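Local structure of tRNA-splicing ligase RtcB (2EPG) at residues Met58-Leu63 with Lys278-Ala283; Tyr80-Pro83 with Val87-Phe90; His254-Asp259 with Gln291-Ala296; Asn341-Glu346 with Ala359-Gly364. The protein probably catalyses the GTP- and manganese-dependent joining of RNA ends bearing a 3'-phosphate or 2',3'-cyclic phosphate to 5'-hydroxyl RNA ends. All coordinates share one frame; numbering follows the deposited sequence.

Contact 1 of 4, residues Met58-Leu63 with Lys278-Ala283; sequences MNVATL and KQLAAA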
# COMPACT_ATOMS: atom_id res chain seq x y z
N MSE A 58 -17.88 11.31 5.24
CA MSE A 58 -19.25 11.64 4.84
C MSE A 58 -19.27 12.39 3.50
O MSE A 58 -20.18 12.20 2.70
CB MSE A 58 -19.93 12.48 5.93
CG MSE A 58 -20.33 11.66 7.15
SE MSE A 58 -20.67 12.74 8.74
CE MSE A 58 -22.46 13.33 8.29
N ASN A 59 -18.26 13.22 3.26
CA ASN A 59 -18.17 13.97 2.00
C ASN A 59 -17.97 12.98 0.84
O ASN A 59 -18.55 13.14 -0.23
CB ASN A 59 -17.00 14.95 2.04
CG ASN A 59 -17.17 16.04 3.09
OD1 ASN A 59 -16.20 16.68 3.48
ND2 ASN A 59 -18.39 16.27 3.53
N VAL A 60 -17.14 11.98 1.06
CA VAL A 60 -16.87 10.96 0.05
C VAL A 60 -18.20 10.36 -0.39
O VAL A 60 -18.44 10.17 -1.57
CB VAL A 60 -15.95 9.86 0.63
CG1 VAL A 60 -15.83 8.69 -0.37
CG2 VAL A 60 -14.56 10.45 0.92
N ALA A 61 -19.07 10.09 0.59
CA ALA A 61 -20.38 9.50 0.33
C ALA A 61 -21.32 10.36 -0.50
O ALA A 61 -22.40 9.90 -0.89
CB ALA A 61 -21.05 9.14 1.67
N THR A 62 -20.95 11.62 -0.77
CA THR A 62 -21.78 12.51 -1.58
C THR A 62 -21.45 12.36 -3.08
O THR A 62 -22.19 12.86 -3.93
CB THR A 62 -21.57 14.00 -1.24
OG1 THR A 62 -20.23 14.37 -1.58
CG2 THR A 62 -21.80 14.26 0.25
N LEU A 63 -20.36 11.68 -3.40
CA LEU A 63 -19.93 11.52 -4.80
C LEU A 63 -20.79 10.57 -5.65
O LEU A 63 -21.26 9.54 -5.17
CB LEU A 63 -18.46 11.10 -4.84
CG LEU A 63 -17.58 12.21 -4.25
CD1 LEU A 63 -16.13 11.76 -4.15
CD2 LEU A 63 -17.68 13.45 -5.12
N LYS A 278 -13.49 21.07 -2.43
CA LYS A 278 -12.74 21.11 -3.69
C LYS A 278 -11.65 20.05 -3.78
O LYS A 278 -11.26 19.65 -4.88
CB LYS A 278 -12.12 22.50 -3.89
CG LYS A 278 -11.45 23.07 -2.64
CD LYS A 278 -10.08 23.70 -2.92
CE LYS A 278 -9.03 22.63 -3.25
NZ LYS A 278 -7.65 23.21 -3.34
N GLN A 279 -11.16 19.59 -2.64
CA GLN A 279 -10.11 18.58 -2.61
C GLN A 279 -10.66 17.21 -3.02
O GLN A 279 -9.90 16.25 -3.19
CB GLN A 279 -9.47 18.51 -1.22
CG GLN A 279 -9.07 19.88 -0.67
CD GLN A 279 -7.97 19.81 0.37
OE1 GLN A 279 -8.06 19.06 1.35
NE2 GLN A 279 -6.91 20.59 0.16
N LEU A 280 -11.97 17.14 -3.18
CA LEU A 280 -12.66 15.91 -3.59
C LEU A 280 -12.74 15.86 -5.12
O LEU A 280 -13.44 15.01 -5.69
CB LEU A 280 -14.07 15.92 -3.00
CG LEU A 280 -14.57 14.70 -2.23
CD1 LEU A 280 -13.58 14.28 -1.16
CD2 LEU A 280 -15.91 15.06 -1.62
N ALA A 281 -12.02 16.78 -5.77
CA ALA A 281 -11.99 16.88 -7.22
C ALA A 281 -12.05 15.52 -7.91
O ALA A 281 -11.15 14.71 -7.74
CB ALA A 281 -10.75 17.63 -7.65
N ALA A 282 -13.10 15.29 -8.70
CA ALA A 282 -13.27 14.01 -9.40
C ALA A 282 -13.84 14.18 -10.80
O ALA A 282 -14.35 15.24 -11.14
CB ALA A 282 -14.21 13.11 -8.59
N ALA A 283 -13.76 13.13 -11.61
CA ALA A 283 -14.28 13.16 -12.97
C ALA A 283 -14.92 11.81 -13.25
O ALA A 283 -14.57 10.80 -12.64
CB ALA A 283 -13.13 13.41 -13.98

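Contact 2 of 4, residues Tyr80-Pro83 with Val87-Phe90; sequences YGFP and VAAF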
# COMPACT_ATOMS: atom_id res chain seq x y z
N TYR A 80 -6.38 14.62 2.09
CA TYR A 80 -6.73 15.52 1.00
C TYR A 80 -8.05 15.06 0.36
O TYR A 80 -8.08 14.12 -0.43
CB TYR A 80 -5.62 15.51 -0.06
CG TYR A 80 -5.79 16.55 -1.14
CD1 TYR A 80 -5.48 17.89 -0.91
CD2 TYR A 80 -6.29 16.20 -2.40
CE1 TYR A 80 -5.65 18.86 -1.90
CE2 TYR A 80 -6.48 17.15 -3.40
CZ TYR A 80 -6.15 18.48 -3.14
OH TYR A 80 -6.33 19.43 -4.12
N GLY A 81 -9.15 15.73 0.72
CA GLY A 81 -10.45 15.35 0.17
C GLY A 81 -10.96 14.09 0.85
O GLY A 81 -11.82 14.16 1.73
N PHE A 82 -10.44 12.94 0.43
CA PHE A 82 -10.81 11.66 1.04
C PHE A 82 -9.98 11.51 2.30
O PHE A 82 -8.87 12.04 2.38
CB PHE A 82 -10.46 10.48 0.12
CG PHE A 82 -11.39 10.30 -1.06
CD1 PHE A 82 -11.64 11.34 -1.94
CD2 PHE A 82 -12.01 9.07 -1.28
CE1 PHE A 82 -12.49 11.15 -3.03
CE2 PHE A 82 -12.86 8.88 -2.37
CZ PHE A 82 -13.09 9.91 -3.24
N PRO A 83 -10.50 10.80 3.32
CA PRO A 83 -9.69 10.64 4.53
C PRO A 83 -8.62 9.57 4.30
O PRO A 83 -8.77 8.72 3.43
CB PRO A 83 -10.71 10.20 5.58
CG PRO A 83 -11.69 9.40 4.76
CD PRO A 83 -11.87 10.31 3.55
N VAL A 87 -11.70 3.76 1.94
CA VAL A 87 -11.96 2.82 0.87
C VAL A 87 -13.29 3.27 0.28
O VAL A 87 -14.28 3.43 1.02
CB VAL A 87 -12.08 1.36 1.40
CG1 VAL A 87 -12.54 0.42 0.29
CG2 VAL A 87 -10.74 0.90 1.96
N ALA A 88 -13.33 3.47 -1.03
CA ALA A 88 -14.57 3.92 -1.68
C ALA A 88 -14.69 3.31 -3.06
O ALA A 88 -13.85 3.55 -3.92
CB ALA A 88 -14.59 5.46 -1.78
N ALA A 89 -15.73 2.51 -3.26
CA ALA A 89 -15.95 1.86 -4.54
C ALA A 89 -16.95 2.68 -5.36
O ALA A 89 -17.92 3.22 -4.82
CB ALA A 89 -16.48 0.44 -4.30
N PHE A 90 -16.68 2.80 -6.67
CA PHE A 90 -17.53 3.55 -7.59
C PHE A 90 -17.90 2.70 -8.80
O PHE A 90 -17.04 2.04 -9.39
CB PHE A 90 -16.81 4.82 -8.03
CG PHE A 90 -16.73 5.88 -6.94
CD1 PHE A 90 -15.69 5.88 -6.02
CD2 PHE A 90 -17.72 6.84 -6.84
CE1 PHE A 90 -15.63 6.84 -5.00
CE2 PHE A 90 -17.68 7.80 -5.82
CZ PHE A 90 -16.63 7.80 -4.90

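Contact 3 of 4, residues His254-Asp259 with Gln291-Ala296; sequences HQVCQD and QDYLQA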
# COMPACT_ATOMS: atom_id res chain seq x y z
N HIS A 254 3.51 11.50 -7.64
CA HIS A 254 3.09 12.75 -7.02
C HIS A 254 2.68 13.74 -8.12
O HIS A 254 1.63 14.37 -8.04
CB HIS A 254 4.25 13.32 -6.20
CG HIS A 254 3.87 14.47 -5.33
ND1 HIS A 254 3.48 14.31 -4.02
CD2 HIS A 254 3.84 15.80 -5.57
CE1 HIS A 254 3.22 15.49 -3.49
NE2 HIS A 254 3.43 16.41 -4.41
N GLN A 255 3.52 13.86 -9.15
CA GLN A 255 3.25 14.79 -10.25
C GLN A 255 1.96 14.42 -10.98
O GLN A 255 1.16 15.28 -11.28
CB GLN A 255 4.42 14.81 -11.24
CG GLN A 255 4.37 15.96 -12.25
CD GLN A 255 4.31 17.31 -11.56
OE1 GLN A 255 5.16 17.64 -10.76
NE2 GLN A 255 3.28 18.09 -11.87
N VAL A 256 1.78 13.13 -11.27
CA VAL A 256 0.57 12.67 -11.95
C VAL A 256 -0.69 13.06 -11.16
O VAL A 256 -1.72 13.42 -11.74
CB VAL A 256 0.58 11.13 -12.14
CG1 VAL A 256 -0.81 10.64 -12.56
CG2 VAL A 256 1.60 10.76 -13.20
N CYS A 257 -0.60 13.01 -9.84
CA CYS A 257 -1.75 13.37 -9.02
C CYS A 257 -2.03 14.86 -9.19
O CYS A 257 -3.17 15.28 -9.38
CB CYS A 257 -1.50 13.04 -7.54
SG CYS A 257 -2.90 13.42 -6.42
N GLN A 258 -0.96 15.66 -9.13
CA GLN A 258 -1.05 17.11 -9.27
C GLN A 258 -1.59 17.51 -10.64
O GLN A 258 -2.48 18.34 -10.74
CB GLN A 258 0.32 17.74 -9.06
CG GLN A 258 0.35 19.24 -9.30
CD GLN A 258 -0.35 20.02 -8.20
OE1 GLN A 258 0.12 20.07 -7.07
NE2 GLN A 258 -1.48 20.65 -8.54
N ASP A 259 -1.04 16.91 -11.68
CA ASP A 259 -1.46 17.19 -13.06
C ASP A 259 -2.95 16.98 -13.24
O ASP A 259 -3.63 17.80 -13.86
CB ASP A 259 -0.72 16.28 -14.04
CG ASP A 259 0.77 16.56 -14.13
OD1 ASP A 259 1.49 15.71 -14.69
OD2 ASP A 259 1.22 17.63 -13.66
N GLN A 291 -10.65 8.67 -17.79
CA GLN A 291 -9.89 7.61 -18.44
C GLN A 291 -8.40 7.91 -18.50
O GLN A 291 -7.57 7.02 -18.30
CB GLN A 291 -10.40 7.40 -19.87
CG GLN A 291 -11.75 6.72 -19.94
CD GLN A 291 -11.66 5.25 -19.58
OE1 GLN A 291 -11.00 4.48 -20.28
NE2 GLN A 291 -12.28 4.87 -18.47
N ASP A 292 -8.05 9.17 -18.77
CA ASP A 292 -6.64 9.53 -18.86
C ASP A 292 -5.92 9.39 -17.53
O ASP A 292 -4.82 8.85 -17.47
CB ASP A 292 -6.47 10.95 -19.39
CG ASP A 292 -6.72 11.05 -20.89
OD1 ASP A 292 -6.68 12.18 -21.40
OD2 ASP A 292 -6.94 10.03 -21.56
N TYR A 293 -6.55 9.88 -16.46
CA TYR A 293 -5.95 9.80 -15.14
C TYR A 293 -5.75 8.34 -14.74
O TYR A 293 -4.71 7.97 -14.19
CB TYR A 293 -6.83 10.48 -14.08
CG TYR A 293 -6.40 10.15 -12.65
CD1 TYR A 293 -5.16 10.58 -12.16
CD2 TYR A 293 -7.19 9.34 -11.83
CE1 TYR A 293 -4.71 10.21 -10.90
CE2 TYR A 293 -6.75 8.95 -10.55
CZ TYR A 293 -5.50 9.40 -10.09
OH TYR A 293 -5.04 9.01 -8.84
N LEU A 294 -6.76 7.52 -15.02
CA LEU A 294 -6.67 6.11 -14.67
C LEU A 294 -5.51 5.46 -15.39
O LEU A 294 -4.78 4.66 -14.81
CB LEU A 294 -7.99 5.39 -15.00
CG LEU A 294 -9.09 5.57 -13.94
CD1 LEU A 294 -10.43 5.07 -14.47
CD2 LEU A 294 -8.70 4.81 -12.67
N GLN A 295 -5.31 5.83 -16.66
CA GLN A 295 -4.20 5.27 -17.42
C GLN A 295 -2.85 5.75 -16.92
O GLN A 295 -1.89 4.99 -16.89
CB GLN A 295 -4.34 5.61 -18.91
CG GLN A 295 -5.41 4.82 -19.60
CD GLN A 295 -5.79 5.43 -20.94
OE1 GLN A 295 -4.94 5.91 -21.68
NE2 GLN A 295 -7.08 5.41 -21.25
N ALA A 296 -2.78 7.02 -16.53
CA ALA A 296 -1.54 7.61 -16.01
C ALA A 296 -1.25 7.10 -14.58
O ALA A 296 -0.10 6.92 -14.17
CB ALA A 296 -1.65 9.14 -16.02

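Contact 4 of 4, residues Asn341-Glu346 with Ala359-Gly364; sequences NAKFEE and ATRAFG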
# COMPACT_ATOMS: atom_id res chain seq x y z
N ASN A 341 -4.08 3.30 -3.96
CA ASN A 341 -4.36 2.89 -5.33
C ASN A 341 -5.85 2.76 -5.62
O ASN A 341 -6.64 2.58 -4.71
CB ASN A 341 -3.70 1.53 -5.59
CG ASN A 341 -3.03 1.47 -6.93
OD1 ASN A 341 -2.47 0.44 -7.31
ND2 ASN A 341 -3.07 2.57 -7.67
N ALA A 342 -6.22 2.88 -6.88
CA ALA A 342 -7.61 2.69 -7.29
C ALA A 342 -7.50 1.55 -8.29
O ALA A 342 -6.65 1.59 -9.18
CB ALA A 342 -8.18 3.93 -7.94
N LYS A 343 -8.34 0.54 -8.14
CA LYS A 343 -8.29 -0.61 -9.02
C LYS A 343 -9.66 -1.10 -9.37
O LYS A 343 -10.59 -1.00 -8.56
CB LYS A 343 -7.54 -1.75 -8.32
CG LYS A 343 -6.21 -1.32 -7.73
CD LYS A 343 -5.39 -2.51 -7.34
CE LYS A 343 -5.06 -3.35 -8.56
NZ LYS A 343 -4.55 -4.65 -8.06
N PHE A 344 -9.80 -1.63 -10.58
CA PHE A 344 -11.08 -2.18 -10.98
C PHE A 344 -11.13 -3.59 -10.43
O PHE A 344 -10.24 -4.40 -10.68
CB PHE A 344 -11.23 -2.19 -12.50
CG PHE A 344 -11.54 -0.84 -13.09
CD1 PHE A 344 -10.51 -0.03 -13.58
CD2 PHE A 344 -12.85 -0.37 -13.13
CE1 PHE A 344 -10.80 1.24 -14.11
CE2 PHE A 344 -13.14 0.89 -13.66
CZ PHE A 344 -12.12 1.69 -14.15
N GLU A 345 -12.19 -3.89 -9.68
CA GLU A 345 -12.33 -5.21 -9.06
C GLU A 345 -13.79 -5.69 -9.12
O GLU A 345 -14.70 -4.89 -9.36
CB GLU A 345 -11.88 -5.15 -7.60
CG GLU A 345 -10.42 -4.75 -7.41
CD GLU A 345 -10.03 -4.59 -5.94
OE1 GLU A 345 -10.91 -4.68 -5.04
OE2 GLU A 345 -8.83 -4.36 -5.69
N GLU A 346 -13.98 -6.99 -8.93
CA GLU A 346 -15.30 -7.60 -8.92
C GLU A 346 -15.81 -7.63 -7.49
O GLU A 346 -15.21 -8.26 -6.64
CB GLU A 346 -15.25 -9.04 -9.43
CG GLU A 346 -14.87 -9.18 -10.89
CD GLU A 346 -15.92 -8.61 -11.82
OE1 GLU A 346 -15.53 -7.82 -12.72
OE2 GLU A 346 -17.13 -8.94 -11.65
N ALA A 359 -4.91 2.25 2.80
CA ALA A 359 -5.67 1.04 3.13
C ALA A 359 -5.18 0.04 2.10
O ALA A 359 -4.66 0.42 1.04
CB ALA A 359 -7.17 1.28 2.99
N THR A 360 -5.34 -1.23 2.42
CA THR A 360 -4.86 -2.30 1.56
C THR A 360 -5.93 -3.18 0.98
O THR A 360 -7.02 -3.28 1.53
CB THR A 360 -3.91 -3.25 2.33
OG1 THR A 360 -4.57 -3.71 3.52
CG2 THR A 360 -2.62 -2.54 2.71
N ARG A 361 -5.60 -3.82 -0.14
CA ARG A 361 -6.49 -4.78 -0.74
C ARG A 361 -6.19 -5.95 0.18
O ARG A 361 -5.05 -6.13 0.60
CB ARG A 361 -6.07 -5.14 -2.17
CG ARG A 361 -7.10 -5.98 -2.89
CD ARG A 361 -6.57 -6.56 -4.21
NE ARG A 361 -5.58 -7.61 -3.99
CZ ARG A 361 -5.06 -8.35 -4.96
NH1 ARG A 361 -4.17 -9.29 -4.68
NH2 ARG A 361 -5.42 -8.15 -6.21
N ALA A 362 -7.20 -6.75 0.49
CA ALA A 362 -7.00 -7.85 1.42
C ALA A 362 -7.93 -9.00 1.08
O ALA A 362 -8.87 -9.30 1.84
CB ALA A 362 -7.24 -7.37 2.84
N PHE A 363 -7.69 -9.62 -0.07
CA PHE A 363 -8.51 -10.72 -0.52
C PHE A 363 -8.44 -11.93 0.42
O PHE A 363 -7.42 -12.18 1.09
CB PHE A 363 -8.13 -11.10 -1.96
CG PHE A 363 -8.64 -10.11 -2.99
CD1 PHE A 363 -8.23 -10.20 -4.31
CD2 PHE A 363 -9.50 -9.07 -2.62
CE1 PHE A 363 -8.68 -9.28 -5.26
CE2 PHE A 363 -9.96 -8.14 -3.55
CZ PHE A 363 -9.54 -8.24 -4.88
N GLY A 364 -9.54 -12.68 0.46
CA GLY A 364 -9.61 -13.82 1.35
C GLY A 364 -9.46 -15.19 0.73
O GLY A 364 -9.30 -15.31 -0.49
O HOH W 1 -7.00 -5.61 -7.24

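Contact 1 of 4, residues Met58-Leu63 with Lys278-Ala283
L280 reaches from the 3-10 turn of 278-280 to pack against N59, V60 and L63. Its CB heads for the other segment without coming close itself. One bond farther out, CG lies against the CD1 methyl of L63 at 3.8 Å, the two side chains meeting at a slant. From there the branches part. CD1 turns to the CG2 methyl of V60, a looser approach of 4.5 Å. CD2 lodges over the backbone of N59, 3.5 Å from its O and 3.8 Å from its CB. That carbonyl is already engaged, since N59 O accepts the backbone N of T62 (2.9 Å). A type I turn from V60 to L63, tied by L63 N to V60 O, brings L63 round to face L280. The contact is thus largely apolar packing that joins the last part of helix 52-60 to the loop leading into strand 283-284. Strand 86-90 lies alongside, with A88 against V60 and F90 against L63, while V97 of strand 97-98 touches both L63 and A282.

Contact 2 of 4, residues Tyr80-Pro83 with Val87-Phe90
With CG anti to the carbonyl carbon (chi1 -76°), F82 swings its ring off the loop toward strand 86-90, and F90, at a similar chi1 of -73°, extends its own ring from the strand toward it. CE2 of F82 makes the nearest approach to both residues of the strand. It comes within 3.9 Å of the CB methyl of A88, which sits in the plane of the F82 ring at its edge. The same CE2 lies 4.3 Å from CE1 of F90, rim against rim, so the two phenylalanines meet without either covering the other's face. A88 and F90, two apart on the strand, offer their side chains from one face of it, the small alanine leaving room for the F82 edge beside the larger ring. Strand 86-90 runs antiparallel to 70-73 and to 350-357, and the loop carrying F82 folds back over this part of the sheet. The loop bends sharply at G81, whose positive phi (76°) belongs to a classic gamma turn closed by a weak bond from F82 N to Y80 O, 2.8 Å long. K357 donates to the carbonyl oxygens of both Y80 and F82, fastening the loop to strand 350-357. V60 of helix 52-60 packs on F82 and A88 alike, and the ring of H355 meets that of F90 at a steep angle.

Contact 3 of 4, residues His254-Asp259 with Gln291-Ala296
V256 meets A296 and Y293 through one methyl, CG1, which lies 3.9 Å from the CB of A296 and 4.3 Å from CE1 of the Y293 ring. Placing CG1 anti to the backbone N (chi1 167°) extends it toward helix 288-321, into the angle between two residues that are three apart and so on the same side of that helix. The alanine lets the backbones come close, with the CA atoms of V256 and A296 6.8 Å apart. The tyrosine leaves its own helix at a slant, and the CD1-CE1 side of its ring approaches the valine. Further out, Y260, a turn along from V256, packs on A296 and brings its ring against that of Y293. Q255 NE2 donates to D259 OD2 at 2.8 Å and 166°, bracing one turn of helix 250-265; the acceptor lies in the amide plane, although the donor stands above the plane of the carboxylate. D292 forms salt bridges with R263 and K194, the first joining the two helices directly. Helix 197-203 touches the pair through A199 on V256, and strand 97-98 touches helix 288-321 through V98, which meets Y293 and L294.

Contact 4 of 4, residues Asn341-Glu346 with Ala359-Gly364
Strand segment 341-346 and segment 359-364 approach through side chains alone, their chains standing well apart, with the CA atoms of E345 and R361 separated by 10.2 Å. The first belongs to strand 332-347, which forms a beta hairpin with 350-357; the second follows that hairpin and pairs through 360-361 with strand 407-408. K343 and E345, two apart on one face of their strand, point at R361 and F363. E345 OE2 rests beside the aliphatic part of R361, 3.5 Å from CD, the carboxylate and guanidinium planes being 58° apart, and also forms a salt bridge with R356. Its other oxygen, OE1, accepts from H347 and touches CZ of F363 at the ring edge (3.8 Å). K343 NZ and R361 NH2 are like charges only 4.1 Å apart, a closeness probably eased by E345 and by E182, which forms a salt bridge with K343; S183 is a further partner of that lysine. One water ties the three groups together: it accepts from K343 NZ at 2.8 Å and from R361 NH2 at 3.2 Å, and donates to E345 OE2 at 2.7 Å. With an alanine in place of E345, R356 and H347 would probably lack this partner, the water its acceptor, and K343 and R361 would face each other with less negative charge nearby. R361 has its CG anti to the backbone N, and a bend at chi3 (71°) turns its guanidinium group so that CD1 of F363 lies 3.6 Å above its centre.

Overall arrangement
Contacts 1 and 2 form one apolar cluster, their centres about 7 Å apart, in which L280 touches G81 and L63 touches F90. Contact 4 lies about 13 Å from contact 2 between centres and meets it where V87 packs on A359; strand 86-90 and strand 332-347 both pair with strand 350-357. Contact 3 sits on the helical layer, about 19 Å from contact 4 between centres, yet L294 reaches F344. Along the chain contact 2 falls between the segments of contact 1, contact 3 alternates with contact 1, and contact 4 follows. Contacts 2, 3 and 4 have side chains within about 10 Å of residues predicted to bind GMP or manganese, whereas contact 1 is packing away from those sites.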